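Local coordinates for protein putative oxidoreductase molybdopterin-binding subunit (Sulfolobus tokodaii, PDB 4ZOH) that probably serves as the molybdopterin-binding subunit of a molybdenum- and iron-sulfur-containing oxidoreductase of the xanthine dehydrogenase and aldehyde oxidase family, holding a pterin cytosine dinucleotide cofactor, at residues K258-E263 against I340-R345; I346-A351 against E360-N365. One frame throughout, in Å; residues are numbered along the deposited sequence.

Contact 1 of 2, residues K258-E263 against I340-R345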
ATOM      1  N   LYS A 258      -9.249 -30.529  27.992  1.00 26.89           N
ATOM      2  CA  LYS A 258     -10.343 -30.852  28.927  1.00 26.64           C
ATOM      3  C   LYS A 258     -10.324 -32.319  29.370  1.00 28.88           C
ATOM      4  O   LYS A 258     -10.006 -33.199  28.582  1.00 29.74           O
ATOM      5  CB  LYS A 258     -11.705 -30.480  28.354  1.00 25.10           C
ATOM      6  CG  LYS A 258     -11.759 -29.064  27.860  1.00 22.08           C
ATOM      7  CD  LYS A 258     -13.064 -28.755  27.218  1.00 23.38           C
ATOM      8  CE  LYS A 258     -13.110 -27.255  26.964  1.00 23.13           C
ATOM      9  NZ  LYS A 258     -12.006 -26.925  25.976  1.00 23.77           N
ATOM     10  N   LYS A 259     -10.667 -32.558  30.633  1.00 30.40           N
ATOM     11  CA  LYS A 259     -10.638 -33.873  31.305  1.00 31.28           C
ATOM     12  C   LYS A 259     -12.041 -34.224  31.794  1.00 32.79           C
ATOM     13  O   LYS A 259     -12.699 -33.383  32.470  1.00 29.14           O
ATOM     14  CB  LYS A 259      -9.715 -33.776  32.532  1.00 33.25           C
ATOM     15  CG  LYS A 259      -9.188 -35.112  33.058  1.00 38.41           C
ATOM     16  CD  LYS A 259      -8.465 -34.986  34.395  1.00 39.13           C
ATOM     17  CE  LYS A 259      -6.999 -35.121  34.180  1.00 42.28           C
ATOM     18  NZ  LYS A 259      -6.408 -35.401  35.502  1.00 48.95           N
ATOM     19  N   LEU A 260     -12.523 -35.432  31.481  1.00 26.41           N
ATOM     20  CA  LEU A 260     -13.800 -35.904  32.073  1.00 30.12           C
ATOM     21  C   LEU A 260     -13.587 -37.105  32.991  1.00 31.81           C
ATOM     22  O   LEU A 260     -13.075 -38.153  32.534  1.00 29.96           O
ATOM     23  CB  LEU A 260     -14.851 -36.232  31.013  1.00 29.99           C
ATOM     24  CG  LEU A 260     -16.205 -36.583  31.580  1.00 29.98           C
ATOM     25  CD1 LEU A 260     -16.888 -35.343  32.145  1.00 28.41           C
ATOM     26  CD2 LEU A 260     -17.057 -37.166  30.455  1.00 30.04           C
ATOM     27  N   LYS A 261     -13.906 -36.918  34.293  1.00 33.19           N
ATOM     28  CA  LYS A 261     -14.032 -38.020  35.295  1.00 32.76           C
ATOM     29  C   LYS A 261     -15.477 -38.418  35.135  1.00 31.53           C
ATOM     30  O   LYS A 261     -16.386 -37.585  35.375  1.00 29.43           O
ATOM     31  CB  LYS A 261     -13.810 -37.539  36.734  1.00 33.95           C
ATOM     32  CG  LYS A 261     -12.631 -36.572  36.969  1.00 47.69           C
ATOM     33  CD  LYS A 261     -11.307 -37.278  37.281  1.00 54.30           C
ATOM     34  CE  LYS A 261     -10.228 -36.356  37.843  1.00 59.54           C
ATOM     35  NZ  LYS A 261     -10.538 -35.949  39.249  1.00 60.59           N
ATOM     36  N   PHE A 262     -15.725 -39.645  34.655  1.00 30.52           N
ATOM     37  CA  PHE A 262     -17.128 -40.013  34.299  1.00 29.73           C
ATOM     38  C   PHE A 262     -17.553 -41.287  35.022  1.00 25.70           C
ATOM     39  O   PHE A 262     -16.726 -42.089  35.421  1.00 26.27           O
ATOM     40  CB  PHE A 262     -17.353 -40.130  32.758  1.00 32.58           C
ATOM     41  CG  PHE A 262     -16.850 -41.434  32.158  1.00 33.90           C
ATOM     42  CD1 PHE A 262     -17.641 -42.608  32.198  1.00 33.98           C
ATOM     43  CD2 PHE A 262     -15.585 -41.509  31.603  1.00 35.61           C
ATOM     44  CE1 PHE A 262     -17.153 -43.818  31.710  1.00 33.31           C
ATOM     45  CE2 PHE A 262     -15.105 -42.698  31.079  1.00 36.55           C
ATOM     46  CZ  PHE A 262     -15.898 -43.854  31.120  1.00 37.17           C
ATOM     47  N   GLU A 263     -18.855 -41.490  35.141  1.00 28.25           N
ATOM     48  CA  GLU A 263     -19.342 -42.779  35.516  1.00 26.27           C
ATOM     49  C   GLU A 263     -20.570 -42.951  34.683  1.00 26.90           C
ATOM     50  O   GLU A 263     -21.407 -42.054  34.623  1.00 26.63           O
ATOM     51  CB  GLU A 263     -19.633 -42.853  37.041  1.00 34.83           C
ATOM     52  CG  GLU A 263     -20.724 -43.852  37.462  1.00 40.60           C
ATOM     53  CD  GLU A 263     -20.866 -44.028  38.983  1.00 53.11           C
ATOM     54  OE1 GLU A 263     -20.999 -45.203  39.454  1.00 53.38           O
ATOM     55  OE2 GLU A 263     -20.828 -43.004  39.712  1.00 50.71           O
ATOM     56  N   ILE A 340     -18.575 -34.378  22.194  1.00 27.03           N
ATOM     57  CA  ILE A 340     -18.779 -35.555  21.315  1.00 24.70           C
ATOM     58  C   ILE A 340     -17.691 -36.643  21.542  1.00 25.14           C
ATOM     59  O   ILE A 340     -18.019 -37.812  21.670  1.00 24.39           O
ATOM     60  CB  ILE A 340     -18.931 -35.150  19.824  1.00 22.74           C
ATOM     61  CG1 ILE A 340     -20.115 -34.217  19.620  1.00 21.36           C
ATOM     62  CG2 ILE A 340     -18.944 -36.379  18.857  1.00 23.38           C
ATOM     63  CD1 ILE A 340     -21.425 -34.779  20.200  1.00 25.50           C
ATOM     64  N   TYR A 341     -16.415 -36.268  21.665  1.00 23.80           N
ATOM     65  CA  TYR A 341     -15.371 -37.228  21.939  1.00 23.95           C
ATOM     66  C   TYR A 341     -15.676 -38.005  23.244  1.00 31.07           C
ATOM     67  O   TYR A 341     -15.551 -39.254  23.280  1.00 27.52           O
ATOM     68  CB  TYR A 341     -14.035 -36.528  22.064  1.00 25.23           C
ATOM     69  CG  TYR A 341     -12.895 -37.297  22.749  1.00 23.86           C
ATOM     70  CD1 TYR A 341     -12.139 -38.235  22.070  1.00 25.00           C
ATOM     71  CD2 TYR A 341     -12.534 -37.025  24.100  1.00 25.18           C
ATOM     72  CE1 TYR A 341     -11.076 -38.927  22.703  1.00 23.03           C
ATOM     73  CE2 TYR A 341     -11.483 -37.701  24.726  1.00 23.63           C
ATOM     74  CZ  TYR A 341     -10.742 -38.654  24.036  1.00 24.48           C
ATOM     75  OH  TYR A 341      -9.619 -39.319  24.675  1.00 27.58           O
ATOM     76  N   PHE A 342     -16.032 -37.253  24.316  1.00 27.43           N
ATOM     77  CA  PHE A 342     -16.408 -37.873  25.561  1.00 26.81           C
ATOM     78  C   PHE A 342     -17.557 -38.877  25.428  1.00 25.66           C
ATOM     79  O   PHE A 342     -17.344 -40.031  25.813  1.00 27.69           O
ATOM     80  CB  PHE A 342     -16.620 -36.826  26.686  1.00 25.48           C
ATOM     81  CG  PHE A 342     -15.316 -36.111  27.113  1.00 22.00           C
ATOM     82  CD1 PHE A 342     -14.170 -36.806  27.313  1.00 20.60           C
ATOM     83  CD2 PHE A 342     -15.290 -34.739  27.289  1.00 22.92           C
ATOM     84  CE1 PHE A 342     -12.993 -36.162  27.717  1.00 22.58           C
ATOM     85  CE2 PHE A 342     -14.143 -34.089  27.700  1.00 20.89           C
ATOM     86  CZ  PHE A 342     -12.983 -34.782  27.885  1.00 21.75           C
ATOM     87  N   ILE A 343     -18.719 -38.490  24.881  1.00 23.85           N
ATOM     88  CA  ILE A 343     -19.813 -39.419  24.777  1.00 26.64           C
ATOM     89  C   ILE A 343     -19.477 -40.616  23.832  1.00 32.29           C
ATOM     90  O   ILE A 343     -19.832 -41.756  24.141  1.00 30.71           O
ATOM     91  CB  ILE A 343     -21.181 -38.762  24.434  1.00 28.19           C
ATOM     92  CG1 ILE A 343     -22.340 -39.767  24.642  1.00 29.69           C
ATOM     93  CG2 ILE A 343     -21.241 -38.113  23.029  1.00 23.22           C
ATOM     94  CD1 ILE A 343     -22.420 -40.344  26.063  1.00 30.98           C
ATOM     95  N   GLU A 344     -18.767 -40.371  22.719  1.00 31.92           N
ATOM     96  CA  GLU A 344     -18.453 -41.443  21.746  1.00 29.29           C
ATOM     97  C   GLU A 344     -17.397 -42.399  22.256  1.00 25.99           C
ATOM     98  O   GLU A 344     -17.453 -43.611  21.979  1.00 28.39           O
ATOM     99  CB  GLU A 344     -18.116 -40.882  20.369  1.00 28.45           C
ATOM    100  CG  GLU A 344     -19.230 -40.122  19.739  1.00 27.47           C
ATOM    101  CD  GLU A 344     -20.420 -41.047  19.483  1.00 32.31           C
ATOM    102  OE1 GLU A 344     -20.222 -42.005  18.685  1.00 28.12           O
ATOM    103  OE2 GLU A 344     -21.506 -40.828  20.124  1.00 31.92           O
ATOM    104  N   ARG A 345     -16.486 -41.933  23.084  1.00 25.09           N
ATOM    105  CA  ARG A 345     -15.615 -42.862  23.751  1.00 25.46           C
ATOM    106  C   ARG A 345     -16.360 -43.729  24.806  1.00 35.02           C
ATOM    107  O   ARG A 345     -16.196 -44.962  24.856  1.00 34.88           O
ATOM    108  CB  ARG A 345     -14.473 -42.123  24.393  1.00 33.02           C
ATOM    109  CG  ARG A 345     -13.486 -41.490  23.377  1.00 33.71           C
ATOM    110  CD  ARG A 345     -12.735 -42.562  22.599  1.00 28.47           C
ATOM    111  NE  ARG A 345     -11.935 -43.379  23.496  1.00 26.96           N
ATOM    112  CZ  ARG A 345     -12.103 -44.686  23.702  1.00 28.84           C
ATOM    113  NH1 ARG A 345     -13.022 -45.373  22.998  1.00 25.73           N
ATOM    114  NH2 ARG A 345     -11.293 -45.311  24.579  1.00 28.54           N
TER
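Phe342 reaches from helix 340-345 to strand 258-263, where Leu260 and the backbone of Lys258 receive its ring. The side chain leaves the helix toward the strand, and its CB already meets Leu260, 3.8 Å from Leu260 CD2. With CG anti to the carbonyl carbon (chi1 -67°), the ring is carried against Leu260, whose CB lies over the ring centre. This is a CH-pi contact: Leu260 CB stands 3.7 Å from the centroid of the Phe342 ring and only 6° off its normal. CG touches both CD2 and CB of Leu260; CD1, CD2 and CE2 of the ring are in contact with the same CB, and CE1 also approaches the Leu260 backbone N, at 3.9 Å. CZ, the far end of the ring, pushes in against the strand backbone, 3.7 Å from Leu260 N and 3.4 Å from Lys258 O. That carbonyl oxygen sits at the ring edge, near its plane, while Leu260 covers a face. On the flank, Lys258 CB comes within 4.4 Å of Phe342 CE2; the amino end of Lys258 turns from the ring to salt bridges with Glu294 and Glu338. Within the molybdopterin cofactor-binding domain, strand 254-266 runs between strands 149-161 and 272-282 in a mixed sheet, and helix 336-353 packs against this sheet with the two segments inclined at 35°. Leu279 of strand 272-282 and Leu305 of a loop touch both Leu260 and Phe342, extending the apolar layer between helix and sheet.

Contact 2 of 2, residues I346-A351 against E360-N365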
ATOM      1  N   ILE A 346     -17.173 -43.080  25.633  1.00 32.04           N
ATOM      2  CA  ILE A 346     -17.919 -43.738  26.681  1.00 32.29           C
ATOM      3  C   ILE A 346     -18.763 -44.858  26.011  1.00 32.37           C
ATOM      4  O   ILE A 346     -18.671 -45.964  26.456  1.00 28.53           O
ATOM      5  CB  ILE A 346     -18.799 -42.709  27.472  1.00 30.79           C
ATOM      6  CG1 ILE A 346     -17.917 -41.921  28.484  1.00 30.21           C
ATOM      7  CG2 ILE A 346     -19.946 -43.401  28.230  1.00 31.94           C
ATOM      8  CD1 ILE A 346     -18.567 -40.611  28.890  1.00 28.23           C
ATOM      9  N   VAL A 347     -19.537 -44.533  24.953  1.00 30.10           N
ATOM     10  CA  VAL A 347     -20.354 -45.476  24.189  1.00 29.59           C
ATOM     11  C   VAL A 347     -19.526 -46.717  23.757  1.00 34.73           C
ATOM     12  O   VAL A 347     -20.003 -47.875  23.867  1.00 37.10           O
ATOM     13  CB  VAL A 347     -20.977 -44.803  22.959  1.00 30.77           C
ATOM     14  CG1 VAL A 347     -21.430 -45.832  21.927  1.00 32.25           C
ATOM     15  CG2 VAL A 347     -22.197 -43.982  23.340  1.00 26.19           C
ATOM     16  N   ASN A 348     -18.285 -46.508  23.322  1.00 28.72           N
ATOM     17  CA  ASN A 348     -17.491 -47.659  22.917  1.00 30.51           C
ATOM     18  C   ASN A 348     -16.963 -48.418  24.097  1.00 32.19           C
ATOM     19  O   ASN A 348     -16.754 -49.653  24.033  1.00 32.44           O
ATOM     20  CB  ASN A 348     -16.348 -47.290  21.971  1.00 26.44           C
ATOM     21  CG  ASN A 348     -16.713 -47.430  20.525  1.00 25.62           C
ATOM     22  OD1 ASN A 348     -17.843 -47.114  20.053  1.00 26.13           O
ATOM     23  ND2 ASN A 348     -15.756 -47.981  19.801  1.00 27.90           N
ATOM     24  N   ILE A 349     -16.749 -47.696  25.198  1.00 33.47           N
ATOM     25  CA  ILE A 349     -16.157 -48.327  26.364  1.00 31.30           C
ATOM     26  C   ILE A 349     -17.218 -49.285  26.892  1.00 29.32           C
ATOM     27  O   ILE A 349     -16.905 -50.370  27.308  1.00 30.94           O
ATOM     28  CB  ILE A 349     -15.687 -47.292  27.421  1.00 33.67           C
ATOM     29  CG1 ILE A 349     -14.330 -46.745  27.021  1.00 27.80           C
ATOM     30  CG2 ILE A 349     -15.678 -47.904  28.824  1.00 29.53           C
ATOM     31  CD1 ILE A 349     -14.151 -45.367  27.566  1.00 30.74           C
ATOM     32  N   VAL A 350     -18.463 -48.863  26.830  1.00 29.05           N
ATOM     33  CA  VAL A 350     -19.562 -49.638  27.325  1.00 35.09           C
ATOM     34  C   VAL A 350     -19.718 -50.865  26.397  1.00 39.83           C
ATOM     35  O   VAL A 350     -19.644 -51.988  26.903  1.00 35.75           O
ATOM     36  CB  VAL A 350     -20.835 -48.801  27.348  1.00 33.30           C
ATOM     37  CG1 VAL A 350     -22.053 -49.690  27.541  1.00 34.58           C
ATOM     38  CG2 VAL A 350     -20.762 -47.765  28.466  1.00 39.00           C
ATOM     39  N   ALA A 351     -19.917 -50.612  25.076  1.00 37.38           N
ATOM     40  CA  ALA A 351     -19.976 -51.647  23.999  1.00 37.38           C
ATOM     41  C   ALA A 351     -18.919 -52.715  24.215  1.00 32.58           C
ATOM     42  O   ALA A 351     -19.262 -53.885  24.333  1.00 40.14           O
ATOM     43  CB  ALA A 351     -19.927 -51.038  22.576  1.00 29.97           C
ATOM     44  N   GLU A 360     -24.269 -51.401  16.667  1.00 34.97           N
ATOM     45  CA  GLU A 360     -25.600 -51.794  17.215  1.00 39.44           C
ATOM     46  C   GLU A 360     -25.954 -50.914  18.441  1.00 32.76           C
ATOM     47  O   GLU A 360     -27.074 -50.380  18.563  1.00 36.04           O
ATOM     48  CB  GLU A 360     -25.666 -53.344  17.549  1.00 41.03           C
ATOM     49  CG  GLU A 360     -25.794 -54.267  16.320  1.00 43.68           C
ATOM     50  CD  GLU A 360     -27.077 -54.061  15.510  1.00 48.56           C
ATOM     51  OE1 GLU A 360     -28.158 -53.862  16.106  1.00 49.29           O
ATOM     52  OE2 GLU A 360     -27.009 -54.074  14.261  1.00 56.28           O
ATOM     53  N   ILE A 361     -24.974 -50.715  19.313  1.00 34.87           N
ATOM     54  CA  ILE A 361     -25.213 -49.878  20.518  1.00 33.22           C
ATOM     55  C   ILE A 361     -25.731 -48.473  20.145  1.00 37.68           C
ATOM     56  O   ILE A 361     -26.680 -47.956  20.796  1.00 35.64           O
ATOM     57  CB  ILE A 361     -23.983 -49.856  21.424  1.00 35.07           C
ATOM     58  CG1 ILE A 361     -24.436 -49.610  22.867  1.00 31.62           C
ATOM     59  CG2 ILE A 361     -22.971 -48.863  20.888  1.00 33.44           C
ATOM     60  CD1 ILE A 361     -23.363 -49.937  23.886  1.00 27.20           C
ATOM     61  N   ARG A 362     -25.214 -47.919  19.031  1.00 31.52           N
ATOM     62  CA  ARG A 362     -25.643 -46.616  18.588  1.00 33.24           C
ATOM     63  C   ARG A 362     -27.060 -46.644  17.999  1.00 34.15           C
ATOM     64  O   ARG A 362     -27.875 -45.718  18.224  1.00 34.24           O
ATOM     65  CB  ARG A 362     -24.558 -45.973  17.620  1.00 34.96           C
ATOM     66  CG  ARG A 362     -23.186 -45.748  18.272  1.00 30.98           C
ATOM     67  CD  ARG A 362     -22.111 -45.184  17.294  1.00 31.73           C
ATOM     68  NE  ARG A 362     -21.039 -44.560  18.063  1.00 26.39           N
ATOM     69  CZ  ARG A 362     -20.071 -45.212  18.703  1.00 29.53           C
ATOM     70  NH1 ARG A 362     -19.958 -46.548  18.630  1.00 26.04           N
ATOM     71  NH2 ARG A 362     -19.180 -44.528  19.415  1.00 25.22           N
ATOM     72  N   LEU A 363     -27.361 -47.684  17.209  1.00 37.25           N
ATOM     73  CA  LEU A 363     -28.727 -47.852  16.683  1.00 40.15           C
ATOM     74  C   LEU A 363     -29.699 -48.078  17.854  1.00 37.19           C
ATOM     75  O   LEU A 363     -30.833 -47.618  17.754  1.00 36.26           O
ATOM     76  CB  LEU A 363     -28.856 -49.001  15.662  1.00 40.97           C
ATOM     77  CG  LEU A 363     -28.179 -48.773  14.307  1.00 39.12           C
ATOM     78  CD1 LEU A 363     -28.062 -50.121  13.637  1.00 40.01           C
ATOM     79  CD2 LEU A 363     -28.954 -47.774  13.470  1.00 36.80           C
ATOM     80  N   LYS A 364     -29.220 -48.739  18.927  1.00 31.86           N
ATOM     81  CA  LYS A 364     -30.040 -49.000  20.113  1.00 37.34           C
ATOM     82  C   LYS A 364     -30.443 -47.677  20.834  1.00 42.13           C
ATOM     83  O   LYS A 364     -31.662 -47.438  21.108  1.00 36.99           O
ATOM     84  CB  LYS A 364     -29.374 -50.009  21.065  1.00 38.57           C
ATOM     85  CG  LYS A 364     -30.254 -50.293  22.295  1.00 41.89           C
ATOM     86  CD  LYS A 364     -29.913 -51.541  23.075  1.00 48.18           C
ATOM     87  CE  LYS A 364     -30.673 -52.734  22.489  1.00 60.07           C
ATOM     88  NZ  LYS A 364     -30.182 -54.074  22.937  1.00 55.85           N
ATOM     89  N   ASN A 365     -29.443 -46.792  21.042  1.00 39.97           N
ATOM     90  CA  ASN A 365     -29.596 -45.582  21.857  1.00 32.86           C
ATOM     91  C   ASN A 365     -29.973 -44.317  21.166  1.00 35.21           C
ATOM     92  O   ASN A 365     -30.333 -43.354  21.815  1.00 34.38           O
ATOM     93  CB  ASN A 365     -28.358 -45.384  22.677  1.00 33.66           C
ATOM     94  CG  ASN A 365     -28.183 -46.475  23.716  1.00 30.30           C
ATOM     95  OD1 ASN A 365     -28.893 -46.494  24.716  1.00 32.30           O
ATOM     96  ND2 ASN A 365     -27.222 -47.345  23.516  1.00 31.22           N
TER
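Asn348 and Arg362 meet at about a right angle, their amide and guanidinium planes turned 64° apart, and one oxygen takes both bonds. Asn348 OD1 lies in the guanidinium plane and is gripped end-on, by Arg362 NH1 at 2.6 Å and by Arg362 NH2 at 3.0 Å. NH1 arrives nearly in line with the C=O bond, whereas NH2 stands above the carbonyl plane and makes the more bent bond. Val347 covers one face of the same group: its CG1, anti to the backbone N (chi1 161°), sits over the centre of the guanidinium, 3.6 Å from Arg362 CZ. That methyl also meets Ile361, whose CG2 lies 3.6 Å from Val347 CG1, the two side chains running alongside in opposite senses. Farther along, Ile361 CD1 rests against Ala351, 3.8 Å from its CB, and touches Val350 CG1 crosswise. NH1 has a second acceptor in Gln358 O, NE pairs with Glu344, and Gln358 OE1 takes the Asn348 amide nitrogen. A leucine in place of Arg362 would probably leave buried Asn348 OD1 without its two donors and Glu344 without its charged mate. Helices 336-353 and 358-365, joined by a short link, pack across each other at 114° between these segments; Tyr309 of a loop touches Val347 and Arg362, while Val350 also packs on strand 254-266.

How the contacts relate
Helix 336-353 serves both contacts, whose centres lie 14 Å apart: Phe342 of residues 340-345 meets the sheet in contact 1, and residues 346-351, which follow directly, hold helix 358-365 in contact 2. The two are joined by a salt bridge, Glu344 OE1 to Arg362 NE at 2.8 Å, so the arginine is bonded to two successive turns of that helix. Apolar packing links them as well, with Ile346 CD1 3.8 Å from Phe262 CG and also close to Leu260 CD2. Contact 1 is set back from the cofactor: the Lys258 side chain lies about 13 Å from the molybdenum atom and about 13 Å from the pterin cytosine dinucleotide.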